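Local coordinates for protein Esterase/lipase (Uncultured bacterium, PDB 3DNM) that probably hydrolyses carboxylic ester bonds, as expected of a hormone-sensitive lipase relative with the alpha/beta hydrolase fold, at residues 87-92 / 120-125; 92-97 / 162-167; 180-185 / 241-246; 249-254 / 276-281. All coordinates share one frame; numbering follows the deposited sequence.

The four contacts form two neighbouring pairs in one chain. Contacts 1 and 2 lie with centres about 11 Å apart and share Ala92. They are joined by a probable hydrogen bond, Gly93 N to Ser125 O at 3.0 Å. Contacts 3 and 4 are also about 11 Å apart, centre to centre. Lys185 NZ reaches Ser252 O, probably as a hydrogen bond, and Pro242 packs on Ala249. Ile167 CG1 on Met181 SD, 4.0 Å apart, links contact 2 to contact 3. Strand 165-170 and helix 172-187, which carry this link, flank Ser171, the probable nucleophile of the elbow expected in this family. Contacts 1 and 3 have centres about 29 Å apart.

Contact 1: 87-92 / 120-125; sequences QATDGA and LAKQSS. With SO4 (sulfate ion), chain F.
Thr89 packs on Lys122 in a partly buried contact of a strand end with a helix end, bridged by a water. Strand 82-88, next to the edge strand 73-79, runs out into the turn 89-92, which lies along the last turn of helix 114-122. No direct hydrogen bond joins the two segments. Water 1 accepts from Thr89 N at 2.9 Å and donates to Ala121 O at 2.6 Å.

Methyl groups make most of the side-chain packing. Ala121 CB points at the strand and lies 3.9 Å from Gln87 O. The methyl branch of Thr89 packs on the helix: CG2 meets CG of Lys122 at 3.9 Å, and the two side chains cross at about a right angle. With CG opposite the backbone N (chi1 179°) and the chain extended, Lys122 NZ is carried well past Thr89. There it bonds O2 of a sulfate ion, probably from the crystallisation liquor, at 3.1 Å, and also Glu70 O.

Ser125, with positive phi, is the C-prime residue of a Schellman motif that ends the helix. Ser125 O lies 4.0 Å from Ala92 C. Ser124 OG donates to Leu120 O at 2.6 Å.

Strand 127-131 supports both segments, since Ala121 packs on Leu128 and Gln87 touches Ser130. Gln87 OE1 is bonded to Thr117 of helix 114-122, while helix 305-321 covers Gln123 and Ser124.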
loop_
_atom_site.group_PDB
_atom_site.type_symbol
_atom_site.label_atom_id
_atom_site.label_comp_id
_atom_site.label_asym_id
_atom_site.label_seq_id
_atom_site.Cartn_x
_atom_site.Cartn_y
_atom_site.Cartn_z
ATOM N N GLN A 87 3.144 -8.951 -13.126
ATOM C CA GLN A 87 3.459 -7.890 -14.075
ATOM C C GLN A 87 4.957 -7.816 -14.266
ATOM O O GLN A 87 5.708 -7.878 -13.300
ATOM C CB GLN A 87 2.963 -6.536 -13.557
ATOM C CG GLN A 87 1.576 -6.566 -12.931
ATOM C CD GLN A 87 1.171 -5.232 -12.339
ATOM O OE1 GLN A 87 0.276 -5.161 -11.499
ATOM N NE2 GLN A 87 1.823 -4.166 -12.781
ATOM N N ALA A 88 5.391 -7.672 -15.510
ATOM C CA ALA A 88 6.810 -7.582 -15.798
ATOM C C ALA A 88 7.041 -7.156 -17.233
ATOM O O ALA A 88 6.183 -7.342 -18.095
ATOM C CB ALA A 88 7.478 -8.921 -15.545
ATOM N N THR A 89 8.201 -6.561 -17.478
ATOM C CA THR A 89 8.557 -6.141 -18.820
ATOM C C THR A 89 9.228 -7.340 -19.469
ATOM O O THR A 89 9.572 -8.316 -18.793
ATOM C CB THR A 89 9.555 -4.979 -18.812
ATOM O OG1 THR A 89 10.549 -5.211 -17.807
ATOM C CG2 THR A 89 8.848 -3.671 -18.544
ATOM N N ASP A 90 9.407 -7.265 -20.781
ATOM C CA ASP A 90 10.036 -8.342 -21.522
ATOM C C ASP A 90 11.363 -8.739 -20.881
ATOM O O ASP A 90 11.580 -9.908 -20.564
ATOM C CB ASP A 90 10.272 -7.904 -22.963
ATOM C CG ASP A 90 10.695 -9.046 -23.843
ATOM O OD1 ASP A 90 11.029 -8.797 -25.021
ATOM O OD2 ASP A 90 10.687 -10.198 -23.359
ATOM N N GLY A 91 12.240 -7.759 -20.677
ATOM C CA GLY A 91 13.537 -8.046 -20.087
ATOM C C GLY A 91 13.668 -7.783 -18.596
ATOM O O GLY A 91 14.627 -7.144 -18.160
ATOM N N ALA A 92 12.718 -8.281 -17.808
ATOM C CA ALA A 92 12.745 -8.090 -16.359
ATOM C C ALA A 92 13.783 -8.987 -15.695
ATOM O O ALA A 92 14.001 -10.124 -16.121
ATOM C CB ALA A 92 11.372 -8.366 -15.765
ATOM N N LEU A 120 5.779 0.634 -11.080
ATOM C CA LEU A 120 6.740 0.076 -10.154
ATOM C C LEU A 120 7.487 -1.066 -10.809
ATOM O O LEU A 120 8.718 -1.112 -10.793
ATOM C CB LEU A 120 6.043 -0.416 -8.888
ATOM C CG LEU A 120 5.645 0.662 -7.878
ATOM C CD1 LEU A 120 5.118 0.002 -6.612
ATOM C CD2 LEU A 120 6.857 1.531 -7.559
ATOM N N ALA A 121 6.728 -1.977 -11.406
ATOM C CA ALA A 121 7.297 -3.140 -12.078
ATOM C C ALA A 121 8.246 -2.761 -13.209
ATOM O O ALA A 121 9.252 -3.433 -13.430
ATOM C CB ALA A 121 6.180 -4.025 -12.608
ATOM N N LYS A 122 7.948 -1.686 -13.922
ATOM C CA LYS A 122 8.820 -1.294 -15.013
ATOM C C LYS A 122 10.080 -0.532 -14.601
ATOM O O LYS A 122 11.175 -0.896 -15.019
ATOM C CB LYS A 122 8.051 -0.468 -16.031
ATOM C CG LYS A 122 8.896 -0.004 -17.178
ATOM C CD LYS A 122 8.036 0.687 -18.197
ATOM C CE LYS A 122 8.852 1.203 -19.352
ATOM N NZ LYS A 122 7.963 1.735 -20.409
ATOM N N GLN A 123 9.931 0.508 -13.782
ATOM C CA GLN A 123 11.071 1.320 -13.362
ATOM C C GLN A 123 12.036 0.581 -12.435
ATOM O O GLN A 123 12.956 1.172 -11.856
ATOM C CB GLN A 123 10.578 2.610 -12.695
ATOM C CG GLN A 123 9.469 3.306 -13.478
ATOM C CD GLN A 123 9.193 4.735 -13.022
ATOM O OE1 GLN A 123 8.142 5.307 -13.337
ATOM N NE2 GLN A 123 10.137 5.324 -12.294
ATOM N N SER A 124 11.837 -0.720 -12.292
ATOM C CA SER A 124 12.715 -1.499 -11.436
ATOM C C SER A 124 13.092 -2.839 -12.077
ATOM O O SER A 124 13.817 -3.634 -11.479
ATOM C CB SER A 124 12.045 -1.726 -10.075
ATOM O OG SER A 124 10.839 -2.451 -10.219
ATOM N N SER A 125 12.611 -3.067 -13.300
ATOM C CA SER A 125 12.881 -4.305 -14.029
ATOM C C SER A 125 12.725 -5.487 -13.104
ATOM O O SER A 125 13.673 -6.230 -12.849
ATOM C CB SER A 125 14.293 -4.305 -14.623
ATOM O OG SER A 125 14.342 -3.536 -15.816
HETATM S S SO4 F . 5.157 4.841 -19.569
HETATM O O1 SO4 F . 5.366 6.125 -18.866
HETATM O O2 SO4 F . 6.166 3.861 -19.111
HETATM O O3 SO4 F . 3.799 4.336 -19.287
HETATM O O4 SO4 F . 5.284 5.046 -21.023
HETATM O O HOH W 1 9.575 -5.366 -15.204
#

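Contact 2: 92-97 / 162-167; sequences AGAAHI and ADRIII
Arg164 opens the pairing of two parallel strands in the central sheet of the alpha/beta hydrolase fold. Its carbonyl O accepts from His96 N at 2.8 Å, a weak bond with an N-H...O angle of 129°. The same oxygen takes a CA-H...O contact from Ala95 CA at 3.4 Å. The arginine side chain leads back along the other segment, and NH1 comes within 4.3 Å of Ala94 CB.

Ile165 sits directly beside His96, on the same side of the sheet. CG1 of the isoleucine touches CB of the histidine at 4.1 Å, so the contact is made by the root of the histidine and not by its ring. The ring turns toward the other neighbouring strand, with CG opposite the carbonyl carbon (chi1 -70°). There ND1 is hydrogen-bonded to Trp129 NE1, and the two rings meet.

Ile166 N then donates to His96 O at 2.9 Å, again weakly. His96 therefore bonds through N and O to the residues before and after Ile165, the normal register of parallel strands. Ile166 O faces Ile97 CA at 3.4 Å, in a further CA-H...O contact. Ile166 and Ile97 send their side chains to the sheet face opposite His96 and Ile165.

Helix 305-321 covers that face, through Ile318 on both Ile97 and Ile166. Helix 143-159 covers the other, with Ala159 on His96 and Leu155 on Ile165. Strand 96-100 lies between strands 127-131 and 165-170, and Ile166 continues the pairing by a backbone bond to Leu98.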
loop_
_atom_site.group_PDB
_atom_site.type_symbol
_atom_site.label_atom_id
_atom_site.label_comp_id
_atom_site.label_asym_id
_atom_site.label_seq_id
_atom_site.Cartn_x
_atom_site.Cartn_y
_atom_site.Cartn_z
ATOM N N ALA A 92 12.718 -8.281 -17.808
ATOM C CA ALA A 92 12.745 -8.090 -16.359
ATOM C C ALA A 92 13.783 -8.987 -15.695
ATOM O O ALA A 92 14.001 -10.124 -16.121
ATOM C CB ALA A 92 11.372 -8.366 -15.765
ATOM N N GLY A 93 14.414 -8.460 -14.647
ATOM C CA GLY A 93 15.427 -9.204 -13.916
ATOM C C GLY A 93 14.845 -10.361 -13.127
ATOM O O GLY A 93 13.777 -10.877 -13.466
ATOM N N ALA A 94 15.545 -10.769 -12.073
ATOM C CA ALA A 94 15.093 -11.883 -11.242
ATOM C C ALA A 94 14.429 -11.397 -9.963
ATOM O O ALA A 94 13.796 -12.180 -9.251
ATOM C CB ALA A 94 16.266 -12.789 -10.898
ATOM N N ALA A 95 14.589 -10.106 -9.681
ATOM C CA ALA A 95 14.011 -9.482 -8.497
ATOM C C ALA A 95 12.493 -9.677 -8.483
ATOM O O ALA A 95 11.892 -9.977 -9.517
ATOM C CB ALA A 95 14.357 -8.006 -8.486
ATOM N N HIS A 96 11.874 -9.506 -7.317
ATOM C CA HIS A 96 10.428 -9.688 -7.197
ATOM C C HIS A 96 9.777 -8.749 -6.206
ATOM O O HIS A 96 10.325 -8.484 -5.135
ATOM C CB HIS A 96 10.106 -11.120 -6.774
ATOM C CG HIS A 96 10.385 -12.136 -7.833
ATOM N ND1 HIS A 96 9.563 -12.318 -8.923
ATOM C CD2 HIS A 96 11.418 -12.998 -7.989
ATOM C CE1 HIS A 96 10.079 -13.247 -9.708
ATOM N NE2 HIS A 96 11.204 -13.675 -9.164
ATOM N N ILE A 97 8.595 -8.261 -6.564
ATOM C CA ILE A 97 7.849 -7.371 -5.696
ATOM C C ILE A 97 6.460 -7.914 -5.439
ATOM O O ILE A 97 5.605 -7.898 -6.323
ATOM C CB ILE A 97 7.662 -5.969 -6.296
ATOM C CG1 ILE A 97 9.007 -5.341 -6.633
ATOM C CG2 ILE A 97 6.928 -5.083 -5.300
ATOM C CD1 ILE A 97 8.879 -3.950 -7.192
ATOM N N ALA A 162 14.512 -15.570 -0.490
ATOM C CA ALA A 162 13.818 -14.444 0.122
ATOM C C ALA A 162 14.632 -13.184 -0.131
ATOM O O ALA A 162 14.146 -12.072 0.043
ATOM C CB ALA A 162 13.670 -14.669 1.617
ATOM N N ASP A 163 15.872 -13.378 -0.560
ATOM C CA ASP A 163 16.790 -12.282 -0.818
ATOM C C ASP A 163 16.477 -11.449 -2.043
ATOM O O ASP A 163 16.902 -10.299 -2.132
ATOM C CB ASP A 163 18.212 -12.815 -0.938
ATOM C CG ASP A 163 18.788 -13.243 0.398
ATOM O OD1 ASP A 163 19.910 -13.799 0.406
ATOM O OD2 ASP A 163 18.127 -13.021 1.441
ATOM N N ARG A 164 15.743 -12.015 -2.991
ATOM C CA ARG A 164 15.408 -11.274 -4.195
ATOM C C ARG A 164 13.964 -10.799 -4.201
ATOM O O ARG A 164 13.428 -10.433 -5.244
ATOM C CB ARG A 164 15.696 -12.136 -5.422
ATOM C CG ARG A 164 17.189 -12.320 -5.696
ATOM C CD ARG A 164 17.435 -13.457 -6.674
ATOM N NE ARG A 164 16.969 -14.728 -6.123
ATOM C CZ ARG A 164 16.924 -15.873 -6.798
ATOM N NH1 ARG A 164 17.321 -15.913 -8.067
ATOM N NH2 ARG A 164 16.480 -16.978 -6.203
ATOM N N ILE A 165 13.342 -10.796 -3.028
ATOM C CA ILE A 165 11.958 -10.362 -2.886
ATOM C C ILE A 165 11.858 -9.092 -2.061
ATOM O O ILE A 165 12.707 -8.814 -1.222
ATOM C CB ILE A 165 11.101 -11.434 -2.191
ATOM C CG1 ILE A 165 10.992 -12.667 -3.080
ATOM C CG2 ILE A 165 9.721 -10.882 -1.876
ATOM C CD1 ILE A 165 10.183 -13.778 -2.468
ATOM N N ILE A 166 10.807 -8.325 -2.305
ATOM C CA ILE A 166 10.567 -7.090 -1.583
ATOM C C ILE A 166 9.062 -6.951 -1.416
ATOM O O ILE A 166 8.304 -7.319 -2.316
ATOM C CB ILE A 166 11.142 -5.885 -2.357
ATOM C CG1 ILE A 166 12.596 -5.665 -1.919
ATOM C CG2 ILE A 166 10.267 -4.651 -2.156
ATOM C CD1 ILE A 166 13.287 -4.471 -2.554
ATOM N N ILE A 167 8.622 -6.443 -0.269
ATOM C CA ILE A 167 7.190 -6.293 -0.038
ATOM C C ILE A 167 6.801 -4.826 -0.103
ATOM O O ILE A 167 7.525 -3.964 0.395
ATOM C CB ILE A 167 6.765 -6.855 1.337
ATOM C CG1 ILE A 167 7.355 -8.251 1.549
ATOM C CG2 ILE A 167 5.250 -6.965 1.398
ATOM C CD1 ILE A 167 6.815 -9.303 0.587
#

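Contact 3: 180-185 / 241-246; sequences SMLKAK and NPLISP
Leu243 divides its two methyls between Leu182 and Lys183. CD1 meets CB of Leu182 at 3.8 Å and also lies 4.0 Å from Lys183 N. CD2 meets CG of Lys183 at 3.8 Å. The side chains of Lys183 and Leu243 cross obliquely, and only the upper carbons of the lysine are used. Its CG is opposite the backbone N (chi1 -161°), which brings it beside the leucine. Bends further along take the amine away.

Leu182 points toward the loop. Its CD1 approaches Pro246 CB at 4.3 Å, a longer contact, further along the same loop. Packing is mainly apolar, and no hydrogen bond crosses between the segments. The loop holds its own shape: Asn241 O accepts from both Ile244 N and Ser245 N.

With an alanine at the place of Leu243, Leu182 CB and the CB and CG of Lys183 would probably lose the methyls that cover them from the loop side.

The contact joins the loop between helix 223-234 and strand 257-262 to helix 172-187. Lys183 also touches Asp146 and Val149 of helix 143-159, and Pro246 also rests on Thr178 of helix 172-187.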
loop_
_atom_site.group_PDB
_atom_site.type_symbol
_atom_site.label_atom_id
_atom_site.label_comp_id
_atom_site.label_asym_id
_atom_site.label_seq_id
_atom_site.Cartn_x
_atom_site.Cartn_y
_atom_site.Cartn_z
ATOM N N SER A 180 1.750 -8.897 7.486
ATOM C CA SER A 180 2.081 -10.209 6.948
ATOM C C SER A 180 3.507 -10.641 7.288
ATOM O O SER A 180 3.765 -11.833 7.489
ATOM C CB SER A 180 1.906 -10.220 5.435
ATOM O OG SER A 180 2.768 -9.280 4.831
ATOM N N MET A 181 4.438 -9.691 7.354
ATOM C CA MET A 181 5.816 -10.048 7.673
ATOM C C MET A 181 5.990 -10.394 9.149
ATOM O O MET A 181 6.873 -11.176 9.514
ATOM C CB MET A 181 6.768 -8.933 7.249
ATOM C CG MET A 181 6.863 -8.781 5.742
ATOM S SD MET A 181 7.224 -10.358 4.907
ATOM C CE MET A 181 5.601 -10.891 4.417
ATOM N N LEU A 182 5.147 -9.816 10.000
ATOM C CA LEU A 182 5.206 -10.134 11.416
ATOM C C LEU A 182 4.618 -11.542 11.531
ATOM O O LEU A 182 5.175 -12.415 12.190
ATOM C CB LEU A 182 4.369 -9.142 12.228
ATOM C CG LEU A 182 4.850 -7.686 12.295
ATOM C CD1 LEU A 182 3.793 -6.812 12.959
ATOM C CD2 LEU A 182 6.158 -7.605 13.066
ATOM N N LYS A 183 3.499 -11.769 10.854
ATOM C CA LYS A 183 2.858 -13.076 10.895
ATOM C C LYS A 183 3.800 -14.119 10.321
ATOM O O LYS A 183 3.805 -15.262 10.764
ATOM C CB LYS A 183 1.556 -13.054 10.095
ATOM C CG LYS A 183 0.577 -14.177 10.413
ATOM C CD LYS A 183 1.027 -15.525 9.875
ATOM C CE LYS A 183 -0.100 -16.564 9.994
ATOM N NZ LYS A 183 -0.572 -16.721 11.403
ATOM N N ALA A 184 4.599 -13.725 9.336
ATOM C CA ALA A 184 5.545 -14.649 8.714
ATOM C C ALA A 184 6.693 -14.966 9.670
ATOM O O ALA A 184 7.139 -16.105 9.760
ATOM C CB ALA A 184 6.086 -14.056 7.419
ATOM N N LYS A 185 7.175 -13.945 10.373
ATOM C CA LYS A 185 8.255 -14.128 11.336
ATOM C C LYS A 185 7.729 -15.146 12.347
ATOM O O LYS A 185 8.407 -16.121 12.662
ATOM C CB LYS A 185 8.566 -12.804 12.041
ATOM C CG LYS A 185 10.048 -12.510 12.277
ATOM C CD LYS A 185 10.254 -11.643 13.533
ATOM C CE LYS A 185 9.205 -10.520 13.649
ATOM N NZ LYS A 185 9.158 -9.841 14.990
ATOM N N ASN A 241 -4.767 -4.951 18.123
ATOM C CA ASN A 241 -4.127 -6.237 17.890
ATOM C C ASN A 241 -2.936 -5.910 16.975
ATOM O O ASN A 241 -3.115 -5.355 15.889
ATOM C CB ASN A 241 -5.105 -7.201 17.199
ATOM C CG ASN A 241 -4.437 -8.493 16.721
ATOM O OD1 ASN A 241 -5.113 -9.493 16.464
ATOM N ND2 ASN A 241 -3.114 -8.471 16.583
ATOM N N PRO A 242 -1.708 -6.246 17.406
ATOM C CA PRO A 242 -0.498 -5.976 16.618
ATOM C C PRO A 242 -0.595 -6.314 15.137
ATOM O O PRO A 242 -0.090 -5.576 14.299
ATOM C CB PRO A 242 0.575 -6.801 17.332
ATOM C CG PRO A 242 -0.212 -7.913 17.958
ATOM C CD PRO A 242 -1.391 -7.154 18.519
ATOM N N LEU A 243 -1.246 -7.425 14.812
ATOM C CA LEU A 243 -1.377 -7.816 13.419
ATOM C C LEU A 243 -2.415 -6.970 12.671
ATOM O O LEU A 243 -2.572 -7.095 11.459
ATOM C CB LEU A 243 -1.716 -9.304 13.329
ATOM C CG LEU A 243 -0.721 -10.140 12.512
ATOM C CD1 LEU A 243 0.702 -9.802 12.908
ATOM C CD2 LEU A 243 -0.986 -11.617 12.729
ATOM N N ILE A 244 -3.108 -6.099 13.397
ATOM C CA ILE A 244 -4.116 -5.232 12.799
ATOM C C ILE A 244 -3.606 -3.783 12.713
ATOM O O ILE A 244 -3.796 -3.103 11.706
ATOM C CB ILE A 244 -5.434 -5.314 13.601
ATOM C CG1 ILE A 244 -6.023 -6.717 13.444
ATOM C CG2 ILE A 244 -6.434 -4.271 13.109
ATOM C CD1 ILE A 244 -7.447 -6.864 13.958
ATOM N N SER A 245 -2.969 -3.318 13.779
ATOM C CA SER A 245 -2.372 -1.985 13.825
ATOM C C SER A 245 -0.932 -2.255 14.267
ATOM O O SER A 245 -0.607 -2.168 15.455
ATOM C CB SER A 245 -3.090 -1.093 14.843
ATOM O OG SER A 245 -4.357 -0.685 14.356
ATOM N N PRO A 246 -0.056 -2.607 13.311
ATOM C CA PRO A 246 1.352 -2.911 13.573
ATOM C C PRO A 246 2.067 -1.933 14.482
ATOM O O PRO A 246 3.032 -2.287 15.153
ATOM C CB PRO A 246 1.953 -2.963 12.171
ATOM C CG PRO A 246 0.829 -3.521 11.366
ATOM C CD PRO A 246 -0.340 -2.702 11.869
#

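Contact 4: 249-254 / 276-281; sequences ADLSGL and ERAGAA. With SO4 (sulfate ion), chain G.
Arg277 packs on Leu251 with its root and holds a sulfate ion with its head. CB of the arginine lies 3.9 Å from Leu251 CD1. Beyond it the chain bends at chi2 (-41°) and carries the guanidinium away from the leucine. NH1 bonds sulfate O4 at 3.0 Å, and NH2 makes a weak bond to O1. The ion is probably from the crystallisation liquor. On another edge, NE forms a salt bridge to Glu276 OE2 at 3.0 Å. That bond is almost straight, lies in the guanidinium plane and uses the anti lone pair of the carboxylate. In the crystal, the carboxylate and the sulfate both lie at edges of the guanidinium and probably limit its turning. A leucine in place of Arg277 would probably leave Glu276 without its ion-pair mate and the sulfate without these bonds.

Leu251 carries the apolar part. Its CB meets CB of Ala281 at 3.8 Å, while CD1 reaches back to Ala278 N at 3.7 Å. Leu251 packs along residues 277-281 at the C-terminal end of helix 268-280. Ser252 OG lies 3.3 Å from Ala281 O, a weak bond that is not settled, since Asp250 OD1 is another acceptor within reach of the same proton. Asp250 OD1 may also accept from Ser252 N, consistent with an Asx turn, though that N is less surely placed. A type II turn spans Leu251 to Leu254, with Gly253 at positive phi.

The loop before strand 257-262 packs on two helices: 268-280 through Leu251, and 172-187 through Thr178 on Leu251, Leu182 on Ala249 and Met181 on Leu254.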
loop_
_atom_site.group_PDB
_atom_site.type_symbol
_atom_site.label_atom_id
_atom_site.label_comp_id
_atom_site.label_asym_id
_atom_site.label_seq_id
_atom_site.Cartn_x
_atom_site.Cartn_y
_atom_site.Cartn_z
ATOM N N ALA A 249 2.999 -3.359 17.658
ATOM C CA ALA A 249 3.642 -4.667 17.659
ATOM C C ALA A 249 5.066 -4.689 18.169
ATOM O O ALA A 249 5.604 -3.685 18.632
ATOM C CB ALA A 249 3.597 -5.257 16.241
ATOM N N ASP A 250 5.654 -5.874 18.099
ATOM C CA ASP A 250 7.038 -6.057 18.471
ATOM C C ASP A 250 7.699 -6.147 17.106
ATOM O O ASP A 250 8.048 -7.230 16.627
ATOM C CB ASP A 250 7.241 -7.354 19.241
ATOM C CG ASP A 250 8.708 -7.692 19.424
ATOM O OD1 ASP A 250 9.565 -6.880 19.011
ATOM O OD2 ASP A 250 9.002 -8.771 19.979
ATOM N N LEU A 251 7.848 -4.983 16.483
ATOM C CA LEU A 251 8.417 -4.856 15.155
ATOM C C LEU A 251 9.850 -5.336 15.027
ATOM O O LEU A 251 10.469 -5.184 13.982
ATOM C CB LEU A 251 8.285 -3.403 14.717
ATOM C CG LEU A 251 6.801 -3.010 14.715
ATOM C CD1 LEU A 251 6.656 -1.520 14.954
ATOM C CD2 LEU A 251 6.155 -3.438 13.402
ATOM N N SER A 252 10.377 -5.932 16.087
ATOM C CA SER A 252 11.739 -6.440 16.051
ATOM C C SER A 252 11.926 -7.478 14.955
ATOM O O SER A 252 10.983 -8.170 14.574
ATOM C CB SER A 252 12.099 -7.065 17.395
ATOM O OG SER A 252 12.290 -6.060 18.369
ATOM N N GLY A 253 13.147 -7.573 14.443
ATOM C CA GLY A 253 13.439 -8.564 13.429
ATOM C C GLY A 253 13.057 -8.278 11.991
ATOM O O GLY A 253 13.576 -8.925 11.084
ATOM N N LEU A 254 12.161 -7.327 11.760
ATOM C CA LEU A 254 11.744 -7.017 10.395
ATOM C C LEU A 254 12.883 -6.430 9.566
ATOM O O LEU A 254 13.819 -5.841 10.104
ATOM C CB LEU A 254 10.573 -6.041 10.415
ATOM C CG LEU A 254 9.325 -6.546 11.118
ATOM C CD1 LEU A 254 8.329 -5.422 11.226
ATOM C CD2 LEU A 254 8.740 -7.702 10.354
ATOM N N GLU A 276 8.887 5.586 14.175
ATOM C CA GLU A 276 9.422 5.749 15.523
ATOM C C GLU A 276 9.563 4.393 16.189
ATOM O O GLU A 276 10.645 4.004 16.629
ATOM C CB GLU A 276 8.486 6.638 16.345
ATOM C CG GLU A 276 8.805 6.744 17.835
ATOM C CD GLU A 276 7.890 7.729 18.543
ATOM O OE1 GLU A 276 8.088 8.949 18.384
ATOM O OE2 GLU A 276 6.952 7.291 19.244
ATOM N N ARG A 277 8.460 3.666 16.242
ATOM C CA ARG A 277 8.455 2.369 16.872
ATOM C C ARG A 277 9.380 1.389 16.192
ATOM O O ARG A 277 10.265 0.828 16.840
ATOM C CB ARG A 277 7.029 1.840 16.937
ATOM C CG ARG A 277 6.110 2.805 17.673
ATOM C CD ARG A 277 6.815 3.390 18.903
ATOM N NE ARG A 277 6.018 4.411 19.575
ATOM C CZ ARG A 277 4.922 4.159 20.284
ATOM N NH1 ARG A 277 4.493 2.911 20.419
ATOM N NH2 ARG A 277 4.250 5.159 20.847
ATOM N N ALA A 278 9.198 1.183 14.890
ATOM C CA ALA A 278 10.074 0.263 14.160
ATOM C C ALA A 278 11.522 0.739 14.397
ATOM O O ALA A 278 12.463 -0.059 14.559
ATOM C CB ALA A 278 9.731 0.289 12.678
ATOM N N GLY A 279 11.679 2.061 14.432
ATOM C CA GLY A 279 12.983 2.640 14.666
ATOM C C GLY A 279 13.494 2.138 15.994
ATOM O O GLY A 279 14.510 1.449 16.056
ATOM N N ALA A 280 12.774 2.457 17.065
ATOM C CA ALA A 280 13.206 2.039 18.396
ATOM C C ALA A 280 13.188 0.526 18.518
ATOM O O ALA A 280 13.828 -0.041 19.399
ATOM C CB ALA A 280 12.320 2.682 19.475
ATOM N N ALA A 281 12.455 -0.119 17.622
ATOM C CA ALA A 281 12.358 -1.568 17.636
ATOM C C ALA A 281 13.615 -2.171 17.060
ATOM O O ALA A 281 13.804 -3.379 17.112
ATOM C CB ALA A 281 11.153 -2.029 16.838
HETATM S S SO4 G . 1.525 3.893 22.823
HETATM O O1 SO4 G . 1.335 5.351 22.646
HETATM O O2 SO4 G . 2.733 3.635 23.635
HETATM O O3 SO4 G . 0.354 3.312 23.505
HETATM O O4 SO4 G . 1.665 3.246 21.504
#